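Haloacid dehalogenase-like hydrolase (PDB 3PGV) probably acts as a metal-dependent phosphatase of the Cof family in the haloacid dehalogenase superfamily, using magnesium, with a calcium ion bound in this crystal. Local coordinates at residues L102-A107 / L158-I163; D109-V114 / S164-T169; E127-M132 / N149-E154. One frame throughout, in Å; residues are numbered along the deposited sequence.

Contact 1. Residues L102-A107 / L158-I163. With EDO (1,2-ethanediol), chain H.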
loop_
_atom_site.group_PDB
_atom_site.type_symbol
_atom_site.label_atom_id
_atom_site.label_comp_id
_atom_site.label_asym_id
_atom_site.label_seq_id
_atom_site.Cartn_x
_atom_site.Cartn_y
_atom_site.Cartn_z
ATOM N N LEU A 102 -14.751 -3.001 0.685
ATOM C CA LEU A 102 -15.637 -1.835 0.770
ATOM C C LEU A 102 -17.080 -2.284 0.927
ATOM O O LEU A 102 -17.476 -3.303 0.327
ATOM C CB LEU A 102 -15.505 -1.005 -0.513
ATOM C CG LEU A 102 -14.342 -0.033 -0.556
ATOM C CD1 LEU A 102 -13.913 0.238 -2.001
ATOM C CD2 LEU A 102 -14.702 1.287 0.167
ATOM N N ASP A 103 -17.898 -1.507 1.688
ATOM C CA ASP A 103 -19.337 -1.790 1.797
ATOM C C ASP A 103 -19.973 -1.730 0.403
ATOM O O ASP A 103 -19.560 -0.901 -0.438
ATOM C CB ASP A 103 -20.026 -0.799 2.752
ATOM C CG ASP A 103 -19.744 -1.049 4.229
ATOM O OD1 ASP A 103 -19.012 -2.027 4.541
ATOM O OD2 ASP A 103 -20.293 -0.295 5.080
ATOM N N ARG A 104 -20.907 -2.662 0.123
ATOM C CA ARG A 104 -21.522 -2.828 -1.204
ATOM C C ARG A 104 -22.085 -1.518 -1.778
ATOM O O ARG A 104 -21.847 -1.209 -2.941
ATOM C CB ARG A 104 -22.608 -3.907 -1.155
ATOM C CG ARG A 104 -22.970 -4.470 -2.514
ATOM C CD ARG A 104 -24.140 -5.438 -2.423
ATOM N NE ARG A 104 -24.466 -6.018 -3.727
ATOM C CZ ARG A 104 -25.231 -5.419 -4.636
ATOM N NH1 ARG A 104 -25.733 -4.205 -4.400
ATOM N NH2 ARG A 104 -25.464 -6.004 -5.803
ATOM N N ASP A 105 -22.840 -0.768 -0.970
ATOM C CA ASP A 105 -23.461 0.481 -1.415
ATOM C C ASP A 105 -22.408 1.516 -1.805
ATOM O O ASP A 105 -22.602 2.244 -2.779
ATOM C CB ASP A 105 -24.401 1.045 -0.327
ATOM C CG ASP A 105 -23.696 1.387 0.970
ATOM O OD1 ASP A 105 -22.921 0.540 1.464
ATOM O OD2 ASP A 105 -23.891 2.509 1.471
ATOM N N ILE A 106 -21.270 1.558 -1.061
ATOM C CA ILE A 106 -20.190 2.505 -1.330
ATOM C C ILE A 106 -19.440 2.110 -2.611
ATOM O O ILE A 106 -19.209 2.957 -3.479
ATOM C CB ILE A 106 -19.239 2.648 -0.110
ATOM C CG1 ILE A 106 -20.016 3.077 1.158
ATOM C CG2 ILE A 106 -18.072 3.620 -0.422
ATOM C CD1 ILE A 106 -19.133 3.366 2.363
ATOM N N ALA A 107 -19.124 0.809 -2.757
ATOM C CA ALA A 107 -18.477 0.300 -3.963
ATOM C C ALA A 107 -19.341 0.608 -5.222
ATOM O O ALA A 107 -18.831 1.160 -6.191
ATOM C CB ALA A 107 -18.235 -1.194 -3.839
ATOM N N LEU A 158 -20.731 -4.140 -13.328
ATOM C CA LEU A 158 -19.718 -4.652 -12.387
ATOM C C LEU A 158 -20.323 -4.948 -10.999
ATOM O O LEU A 158 -20.987 -4.086 -10.421
ATOM C CB LEU A 158 -18.519 -3.676 -12.275
ATOM C CG LEU A 158 -17.370 -4.108 -11.337
ATOM C CD1 LEU A 158 -16.769 -5.426 -11.767
ATOM C CD2 LEU A 158 -16.302 -3.038 -11.259
ATOM N N ASP A 159 -20.076 -6.171 -10.468
ATOM C CA ASP A 159 -20.582 -6.586 -9.160
ATOM C C ASP A 159 -19.883 -5.833 -8.021
ATOM O O ASP A 159 -18.644 -5.880 -7.909
ATOM C CB ASP A 159 -20.435 -8.102 -8.964
ATOM C CG ASP A 159 -21.069 -8.593 -7.676
ATOM O OD1 ASP A 159 -22.302 -8.529 -7.566
ATOM O OD2 ASP A 159 -20.327 -9.004 -6.777
ATOM N N PRO A 160 -20.672 -5.188 -7.108
ATOM C CA PRO A 160 -20.041 -4.385 -6.043
ATOM C C PRO A 160 -19.581 -5.181 -4.819
ATOM O O PRO A 160 -19.251 -4.579 -3.794
ATOM C CB PRO A 160 -21.102 -3.336 -5.710
ATOM C CG PRO A 160 -22.391 -3.951 -6.100
ATOM C CD PRO A 160 -22.143 -5.019 -7.122
ATOM N N GLN A 161 -19.439 -6.502 -4.953
ATOM C CA GLN A 161 -18.899 -7.310 -3.864
ATOM C C GLN A 161 -17.481 -7.804 -4.155
ATOM O O GLN A 161 -17.113 -7.952 -5.316
ATOM C CB GLN A 161 -19.847 -8.460 -3.501
ATOM C CG GLN A 161 -21.094 -7.953 -2.767
ATOM C CD GLN A 161 -22.027 -9.040 -2.352
ATOM O OE1 GLN A 161 -23.244 -8.868 -2.358
ATOM N NE2 GLN A 161 -21.485 -10.165 -1.922
ATOM N N GLY A 162 -16.666 -7.934 -3.094
ATOM C CA GLY A 162 -15.275 -8.363 -3.191
ATOM C C GLY A 162 -14.342 -7.233 -3.582
ATOM O O GLY A 162 -13.249 -7.474 -4.104
ATOM N N ILE A 163 -14.746 -5.987 -3.308
ATOM C CA ILE A 163 -13.953 -4.818 -3.724
ATOM C C ILE A 163 -12.919 -4.438 -2.668
ATOM O O ILE A 163 -13.273 -3.863 -1.654
ATOM C CB ILE A 163 -14.879 -3.614 -4.095
ATOM C CG1 ILE A 163 -16.076 -4.050 -5.017
ATOM C CG2 ILE A 163 -14.080 -2.449 -4.688
ATOM C CD1 ILE A 163 -15.681 -4.743 -6.319
HETATM C C1 EDO H . -16.741 0.211 7.077
HETATM O O1 EDO H . -16.461 -0.847 6.155
HETATM C C2 EDO H . -18.239 0.244 7.409
HETATM O O2 EDO H . -18.647 -0.966 8.085
HETATM O O HOH W 1 -17.356 -4.793 -1.931
HETATM O O HOH W 2 -23.812 -8.192 -5.358
#
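The guanidinium of Arg104 lies flat on a proline: CG of Pro160 sits over the centre of the planar group, 3.5 Å from Arg104 CZ. With chi1 at -161° Arg104 turns CG opposite the backbone N, and the extended chain to NE carries the charged end out from the start of helix 104-110 and across the pyrrolidine ring. At the edge of the same group, OE1 of Gln161 accepts a weak hydrogen bond from NE at 3.4 Å, the amide plane turned 79° from the guanidinium. Water 2 lies in the guanidinium plane, accepts from NH2 at 2.8 Å and donates to Asp159 OD1 and Gln161 OE1, so Arg104 reaches Asp159 through solvent; the carboxylate's direct salt bridge is to Arg126. Asp159 OD2 also takes the N-H of Gln161, an Asx turn in the loop leading into strand 163-169 of the α/β cap domain. Further in, Leu102 N donates an almost straight bond to Ile163 O at 2.9 Å, N-H...O angle 168°. Water 1 joins the same two backbones, donating to Leu102 O and Pro160 O and accepting from Ile163 N. The methyl of Ala107 packs 3.8 Å from Ile163 CG1 and also touches Pro160 CB, while Leu102 CD1 meets Ile163 CG2 at 3.8 Å.

Contact 2. Residues D109-V114 / S164-T169; sequences DLFEIV and SKVFFT
Leu110 sets its two branches on two different partners. CB lies 3.9 Å from Val166 CG2, and CD1 leans on the same valine, whereas CD2 turns to the ring of Phe168 and meets its edge in plane, 3.9 Å from CZ. The Phe168 ring reaches across to residues 110-114, and two more side chains come in on it obliquely: Ile113 brings CG2 to 3.8 Å from Phe168 CZ, and Val114 places CG2 3.6 Å from Phe168 CD1. In both β-branched residues the methyl that touches the ring stands between the backbone N and the carbonyl carbon; for Ile113, chi1 -165° sets CG1 opposite the backbone N and leaves CG2 in that position. The Leu110 carbonyl oxygen also faces the ring edge, 3.8 Å from Phe168 CE1. Phe111 leaves its backbone on the far side, yet its ring swings back far enough for CE1 to come within 4.1 Å of Val166 CG2, which lies near the ring plane.

All of this is helix-on-sheet packing in the cap domain: residues 110-114, at and beyond Leu110 of helix 104-110, lie against one face of strand 163-169, where Val166 and Phe168 point toward residues 109-114. The strand is held in the sheet by backbone bonds, Val166 pairing with Val203 and Phe168 with Leu201 of strand 200-205. Met183 of helix 173-187 touches both Leu110 and Phe168, and Trp187 of that helix packs on Leu110. Phe111 touches Val124 of strand 121-126, while Thr122 and Ile120 contact the Phe168 side chain.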
loop_
_atom_site.group_PDB
_atom_site.type_symbol
_atom_site.label_atom_id
_atom_site.label_comp_id
_atom_site.label_asym_id
_atom_site.label_seq_id
_atom_site.Cartn_x
_atom_site.Cartn_y
_atom_site.Cartn_z
ATOM N N ASP A 109 -21.490 3.030 -5.705
ATOM C CA ASP A 109 -21.412 4.466 -5.989
ATOM C C ASP A 109 -20.051 4.859 -6.538
ATOM O O ASP A 109 -19.981 5.638 -7.479
ATOM C CB ASP A 109 -21.752 5.298 -4.736
ATOM C CG ASP A 109 -23.218 5.203 -4.309
ATOM O OD1 ASP A 109 -24.073 4.893 -5.173
ATOM O OD2 ASP A 109 -23.510 5.481 -3.124
ATOM N N LEU A 110 -18.965 4.309 -5.960
ATOM C CA LEU A 110 -17.590 4.584 -6.410
ATOM C C LEU A 110 -17.373 4.174 -7.850
ATOM O O LEU A 110 -16.595 4.817 -8.563
ATOM C CB LEU A 110 -16.569 3.870 -5.509
ATOM C CG LEU A 110 -16.380 4.465 -4.105
ATOM C CD1 LEU A 110 -15.519 3.555 -3.246
ATOM C CD2 LEU A 110 -15.770 5.862 -4.176
ATOM N N PHE A 111 -18.082 3.106 -8.304
ATOM C CA PHE A 111 -17.973 2.608 -9.688
ATOM C C PHE A 111 -18.388 3.664 -10.715
ATOM O O PHE A 111 -17.937 3.614 -11.859
ATOM C CB PHE A 111 -18.845 1.366 -9.880
ATOM C CG PHE A 111 -18.415 0.116 -9.154
ATOM C CD1 PHE A 111 -17.175 0.044 -8.526
ATOM C CD2 PHE A 111 -19.210 -1.025 -9.171
ATOM C CE1 PHE A 111 -16.780 -1.116 -7.853
ATOM C CE2 PHE A 111 -18.810 -2.187 -8.505
ATOM C CZ PHE A 111 -17.592 -2.225 -7.853
ATOM N N GLU A 112 -19.274 4.605 -10.314
ATOM C CA GLU A 112 -19.930 5.526 -11.232
ATOM C C GLU A 112 -19.802 6.993 -10.839
ATOM O O GLU A 112 -20.268 7.853 -11.580
ATOM C CB GLU A 112 -21.428 5.141 -11.362
ATOM C CG GLU A 112 -21.653 3.750 -11.960
ATOM C CD GLU A 112 -21.011 3.565 -13.330
ATOM O OE1 GLU A 112 -21.174 4.463 -14.188
ATOM O OE2 GLU A 112 -20.340 2.529 -13.539
ATOM N N ILE A 113 -19.197 7.291 -9.667
ATOM C CA ILE A 113 -19.141 8.663 -9.140
ATOM C C ILE A 113 -18.573 9.685 -10.146
ATOM O O ILE A 113 -19.089 10.807 -10.239
ATOM C CB ILE A 113 -18.471 8.737 -7.726
ATOM C CG1 ILE A 113 -18.749 10.106 -7.047
ATOM C CG2 ILE A 113 -16.963 8.413 -7.784
ATOM C CD1 ILE A 113 -18.350 10.205 -5.519
ATOM N N VAL A 114 -17.559 9.282 -10.940
ATOM C CA VAL A 114 -16.951 10.181 -11.935
ATOM C C VAL A 114 -16.897 9.527 -13.311
ATOM O O VAL A 114 -15.922 9.694 -14.034
ATOM C CB VAL A 114 -15.562 10.712 -11.481
ATOM C CG1 VAL A 114 -15.711 11.790 -10.416
ATOM C CG2 VAL A 114 -14.675 9.577 -10.984
ATOM N N SER A 164 -11.634 -4.763 -2.909
ATOM C CA SER A 164 -10.562 -4.403 -1.971
ATOM C C SER A 164 -10.279 -2.901 -2.024
ATOM O O SER A 164 -10.003 -2.289 -0.995
ATOM C CB SER A 164 -9.296 -5.209 -2.261
ATOM O OG SER A 164 -8.905 -5.085 -3.617
ATOM N N LYS A 165 -10.376 -2.300 -3.219
ATOM C CA LYS A 165 -10.210 -0.862 -3.380
ATOM C C LYS A 165 -10.697 -0.345 -4.719
ATOM O O LYS A 165 -10.762 -1.090 -5.691
ATOM C CB LYS A 165 -8.752 -0.420 -3.130
ATOM C CG LYS A 165 -7.772 -0.844 -4.194
ATOM C CD LYS A 165 -6.417 -0.213 -3.936
ATOM C CE LYS A 165 -5.476 -0.400 -5.085
ATOM N NZ LYS A 165 -4.172 0.238 -4.837
ATOM N N VAL A 166 -11.062 0.938 -4.754
ATOM C CA VAL A 166 -11.347 1.667 -5.979
ATOM C C VAL A 166 -10.327 2.802 -6.053
ATOM O O VAL A 166 -10.035 3.424 -5.025
ATOM C CB VAL A 166 -12.813 2.214 -6.020
ATOM C CG1 VAL A 166 -13.048 3.069 -7.282
ATOM C CG2 VAL A 166 -13.828 1.079 -5.934
ATOM N N PHE A 167 -9.706 3.010 -7.216
ATOM C CA PHE A 167 -8.726 4.094 -7.352
ATOM C C PHE A 167 -8.922 4.919 -8.598
ATOM O O PHE A 167 -9.243 4.392 -9.656
ATOM C CB PHE A 167 -7.282 3.589 -7.207
ATOM C CG PHE A 167 -6.865 2.474 -8.145
ATOM C CD1 PHE A 167 -7.242 1.157 -7.896
ATOM C CD2 PHE A 167 -5.973 2.716 -9.183
ATOM C CE1 PHE A 167 -6.808 0.121 -8.724
ATOM C CE2 PHE A 167 -5.524 1.678 -9.996
ATOM C CZ PHE A 167 -5.939 0.385 -9.758
ATOM N N PHE A 168 -8.808 6.230 -8.449
ATOM C CA PHE A 168 -9.041 7.182 -9.516
ATOM C C PHE A 168 -7.739 7.720 -10.028
ATOM O O PHE A 168 -6.956 8.282 -9.253
ATOM C CB PHE A 168 -9.952 8.319 -9.019
ATOM C CG PHE A 168 -11.243 7.813 -8.408
ATOM C CD1 PHE A 168 -12.344 7.522 -9.209
ATOM C CD2 PHE A 168 -11.337 7.567 -7.039
ATOM C CE1 PHE A 168 -13.518 7.007 -8.650
ATOM C CE2 PHE A 168 -12.509 7.050 -6.483
ATOM C CZ PHE A 168 -13.595 6.780 -7.291
ATOM N N THR A 169 -7.438 7.461 -11.318
ATOM C CA THR A 169 -6.197 7.936 -11.940
ATOM C C THR A 169 -6.465 9.150 -12.810
ATOM O O THR A 169 -7.455 9.182 -13.538
ATOM C CB THR A 169 -5.463 6.792 -12.684
ATOM O OG1 THR A 169 -6.339 6.232 -13.654
ATOM C CG2 THR A 169 -4.968 5.684 -11.727
#

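Contact 3. Residues E127-M132 / N149-E154. With EDO (1,2-ethanediol), chain I.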
loop_
_atom_site.group_PDB
_atom_site.type_symbol
_atom_site.label_atom_id
_atom_site.label_comp_id
_atom_site.label_asym_id
_atom_site.label_seq_id
_atom_site.Cartn_x
_atom_site.Cartn_y
_atom_site.Cartn_z
ATOM N N GLU A 127 -11.607 -8.866 -6.041
ATOM C CA GLU A 127 -10.943 -10.161 -5.826
ATOM C C GLU A 127 -9.612 -10.198 -6.593
ATOM O O GLU A 127 -8.784 -9.317 -6.395
ATOM C CB GLU A 127 -11.864 -11.353 -6.218
ATOM C CG GLU A 127 -13.227 -11.363 -5.517
ATOM C CD GLU A 127 -13.217 -11.579 -4.010
ATOM O OE1 GLU A 127 -12.120 -11.593 -3.406
ATOM O OE2 GLU A 127 -14.319 -11.721 -3.433
ATOM N N ASP A 128 -9.450 -11.148 -7.528
ATOM C CA ASP A 128 -8.219 -11.264 -8.317
ATOM C C ASP A 128 -8.310 -10.554 -9.665
ATOM O O ASP A 128 -7.452 -10.757 -10.525
ATOM C CB ASP A 128 -7.833 -12.739 -8.505
ATOM C CG ASP A 128 -7.205 -13.368 -7.280
ATOM O OD1 ASP A 128 -6.717 -12.598 -6.385
ATOM O OD2 ASP A 128 -7.088 -14.616 -7.249
ATOM N N GLU A 129 -9.312 -9.694 -9.841
ATOM C CA GLU A 129 -9.483 -8.989 -11.115
ATOM C C GLU A 129 -9.320 -7.486 -11.009
ATOM O O GLU A 129 -9.622 -6.890 -9.972
ATOM C CB GLU A 129 -10.825 -9.334 -11.765
ATOM C CG GLU A 129 -10.925 -10.774 -12.233
ATOM C CD GLU A 129 -12.182 -11.061 -13.027
ATOM O OE1 GLU A 129 -13.284 -10.710 -12.541
ATOM O OE2 GLU A 129 -12.066 -11.622 -14.141
ATOM N N TRP A 130 -8.898 -6.868 -12.106
ATOM C CA TRP A 130 -8.720 -5.442 -12.207
ATOM C C TRP A 130 -9.652 -4.902 -13.263
ATOM O O TRP A 130 -9.654 -5.390 -14.394
ATOM C CB TRP A 130 -7.248 -5.118 -12.523
ATOM C CG TRP A 130 -6.967 -3.715 -12.972
ATOM C CD1 TRP A 130 -7.582 -2.573 -12.544
ATOM C CD2 TRP A 130 -5.840 -3.289 -13.768
ATOM N NE1 TRP A 130 -6.969 -1.465 -13.105
ATOM C CE2 TRP A 130 -5.870 -1.876 -13.821
ATOM C CE3 TRP A 130 -4.805 -3.971 -14.437
ATOM C CZ2 TRP A 130 -4.957 -1.140 -14.575
ATOM C CZ3 TRP A 130 -3.889 -3.238 -15.174
ATOM C CH2 TRP A 130 -3.968 -1.839 -15.241
ATOM N N TYR A 131 -10.549 -3.977 -12.858
ATOM C CA TYR A 131 -11.517 -3.367 -13.758
ATOM C C TYR A 131 -11.233 -1.902 -13.971
ATOM O O TYR A 131 -10.703 -1.234 -13.086
ATOM C CB TYR A 131 -12.955 -3.580 -13.251
ATOM C CG TYR A 131 -13.440 -5.001 -13.422
ATOM C CD1 TYR A 131 -13.230 -5.959 -12.424
ATOM C CD2 TYR A 131 -14.074 -5.407 -14.594
ATOM C CE1 TYR A 131 -13.668 -7.275 -12.580
ATOM C CE2 TYR A 131 -14.484 -6.725 -14.777
ATOM C CZ TYR A 131 -14.292 -7.657 -13.760
ATOM O OH TYR A 131 -14.729 -8.951 -13.922
HETATM N N MSE A 132 -11.582 -1.400 -15.145
HETATM C CA MSE A 132 -11.359 -0.015 -15.530
HETATM C C MSE A 132 -12.594 0.462 -16.286
HETATM O O MSE A 132 -13.170 -0.312 -17.052
HETATM C CB MSE A 132 -10.134 0.058 -16.428
HETATM C CG MSE A 132 -9.226 1.176 -16.104
HETATM SE SE MSE A 132 -7.564 1.074 -17.109
HETATM C CE MSE A 132 -8.232 1.109 -18.830
ATOM N N ASN A 149 -3.883 -7.790 -16.140
ATOM C CA ASN A 149 -4.554 -6.898 -17.092
ATOM C C ASN A 149 -5.855 -6.365 -16.561
ATOM O O ASN A 149 -6.394 -6.895 -15.605
ATOM C CB ASN A 149 -4.812 -7.620 -18.389
ATOM C CG ASN A 149 -3.579 -8.156 -19.029
ATOM O OD1 ASN A 149 -2.549 -7.467 -19.158
ATOM N ND2 ASN A 149 -3.662 -9.379 -19.486
ATOM N N TYR A 150 -6.386 -5.332 -17.200
ATOM C CA TYR A 150 -7.678 -4.793 -16.822
ATOM C C TYR A 150 -8.750 -5.368 -17.730
ATOM O O TYR A 150 -8.443 -5.844 -18.826
ATOM C CB TYR A 150 -7.677 -3.226 -16.901
ATOM C CG TYR A 150 -7.416 -2.678 -18.298
ATOM C CD1 TYR A 150 -8.426 -2.641 -19.257
ATOM C CD2 TYR A 150 -6.169 -2.164 -18.646
ATOM C CE1 TYR A 150 -8.177 -2.189 -20.553
ATOM C CE2 TYR A 150 -5.916 -1.686 -19.929
ATOM C CZ TYR A 150 -6.931 -1.681 -20.876
ATOM O OH TYR A 150 -6.698 -1.179 -22.130
ATOM N N LYS A 151 -9.985 -5.388 -17.249
ATOM C CA LYS A 151 -11.168 -5.606 -18.048
ATOM C C LYS A 151 -11.932 -4.297 -18.015
ATOM O O LYS A 151 -11.885 -3.598 -17.009
ATOM C CB LYS A 151 -12.054 -6.710 -17.444
ATOM C CG LYS A 151 -11.608 -8.130 -17.697
ATOM C CD LYS A 151 -12.729 -9.088 -17.259
ATOM C CE LYS A 151 -12.328 -10.529 -17.202
ATOM N NZ LYS A 151 -13.412 -11.364 -16.624
ATOM N N LEU A 152 -12.667 -3.982 -19.064
ATOM C CA LEU A 152 -13.502 -2.782 -19.059
ATOM C C LEU A 152 -14.864 -3.085 -18.482
ATOM O O LEU A 152 -15.326 -4.224 -18.562
ATOM C CB LEU A 152 -13.651 -2.211 -20.484
ATOM C CG LEU A 152 -12.375 -1.663 -21.131
ATOM C CD1 LEU A 152 -12.633 -1.264 -22.555
ATOM C CD2 LEU A 152 -11.817 -0.488 -20.342
ATOM N N TYR A 153 -15.525 -2.078 -17.902
ATOM C CA TYR A 153 -16.891 -2.253 -17.400
ATOM C C TYR A 153 -17.778 -1.070 -17.761
ATOM O O TYR A 153 -17.333 0.075 -17.711
ATOM C CB TYR A 153 -16.914 -2.548 -15.869
ATOM C CG TYR A 153 -16.639 -1.340 -15.000
ATOM C CD1 TYR A 153 -15.340 -1.002 -14.633
ATOM C CD2 TYR A 153 -17.681 -0.578 -14.479
ATOM C CE1 TYR A 153 -15.082 0.082 -13.792
ATOM C CE2 TYR A 153 -17.435 0.522 -13.659
ATOM C CZ TYR A 153 -16.131 0.858 -13.331
ATOM O OH TYR A 153 -15.882 1.953 -12.543
ATOM N N GLU A 154 -19.005 -1.348 -18.183
ATOM C CA GLU A 154 -19.977 -0.322 -18.506
ATOM C C GLU A 154 -20.882 -0.078 -17.295
ATOM O O GLU A 154 -20.933 -0.919 -16.396
ATOM C CB GLU A 154 -20.798 -0.731 -19.742
ATOM C CG GLU A 154 -19.998 -0.667 -21.048
ATOM C CD GLU A 154 -19.486 0.717 -21.419
ATOM O OE1 GLU A 154 -20.322 1.630 -21.616
ATOM O OE2 GLU A 154 -18.249 0.882 -21.533
HETATM C C1 EDO I . -8.847 -8.909 -15.151
HETATM O O1 EDO I . -9.257 -9.957 -16.039
HETATM C C2 EDO I . -7.791 -9.460 -14.198
HETATM O O2 EDO I . -7.126 -8.385 -13.513
#
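Tyr150 meets its neighbours across a parallel strand pair, 129-132 beside 150-152, at one edge of the six-stranded cap-domain sheet. Its CB lies over the face of Trp130, 3.7 Å from the centroid of the six-membered ring, a CH-pi contact. CG stands between the backbone N and the carbonyl carbon (chi1 62°), and from there the ring presents its edge to the indole face in a T-shaped pair, planes 82° apart. CD2 comes nearest the selenium of Met132, a selenomethionine, at 3.8 Å. Further out, CE of that residue sits almost on the ring normal, 3.5 Å from the Tyr150 centroid, so methyl and selenium share one face in a Met-aromatic contact. At the tip, OH is hydrogen-bonded to His135 ND1. Backbone bonds fix the register: Lys151 N to Trp130 O, then Met132 N to Lys151 O. On the face carrying Tyr131 and Lys151, the lysine chain lies alongside the tyrosine ring, its CB 3.6 Å from Tyr131 CE2. Glu129 joins both ends, its OE1 accepting from Tyr131 OH and its OE2 forming a salt bridge with Lys151 NZ at 2.8 Å, met on the syn side, 25° out of the carboxylate plane.

How the contacts relate
All three contacts belong to the cap domain and lie on the same side of the chain's centre, away from the calcium site. Centres of contacts 1 and 2 are about 10 Å apart; contact 3 is about 13 Å from contact 1 and 12 Å from contact 2. Contacts 1 and 2 share helix 104-110 and interleave along the chain, whereas contact 3 is nested within the loop each closes. Contacts 2 and 3 reach the same sheet, at strand 163-169 and edge strand 150-152. Phe111 links them: its ring packs on Pro160 and Ile163, its carbonyl oxygen accepts from Tyr153 OH. Helix, loop 158-162 and sheet are thus tied together within the cap, which in such HAD phosphatases covers the core's active site.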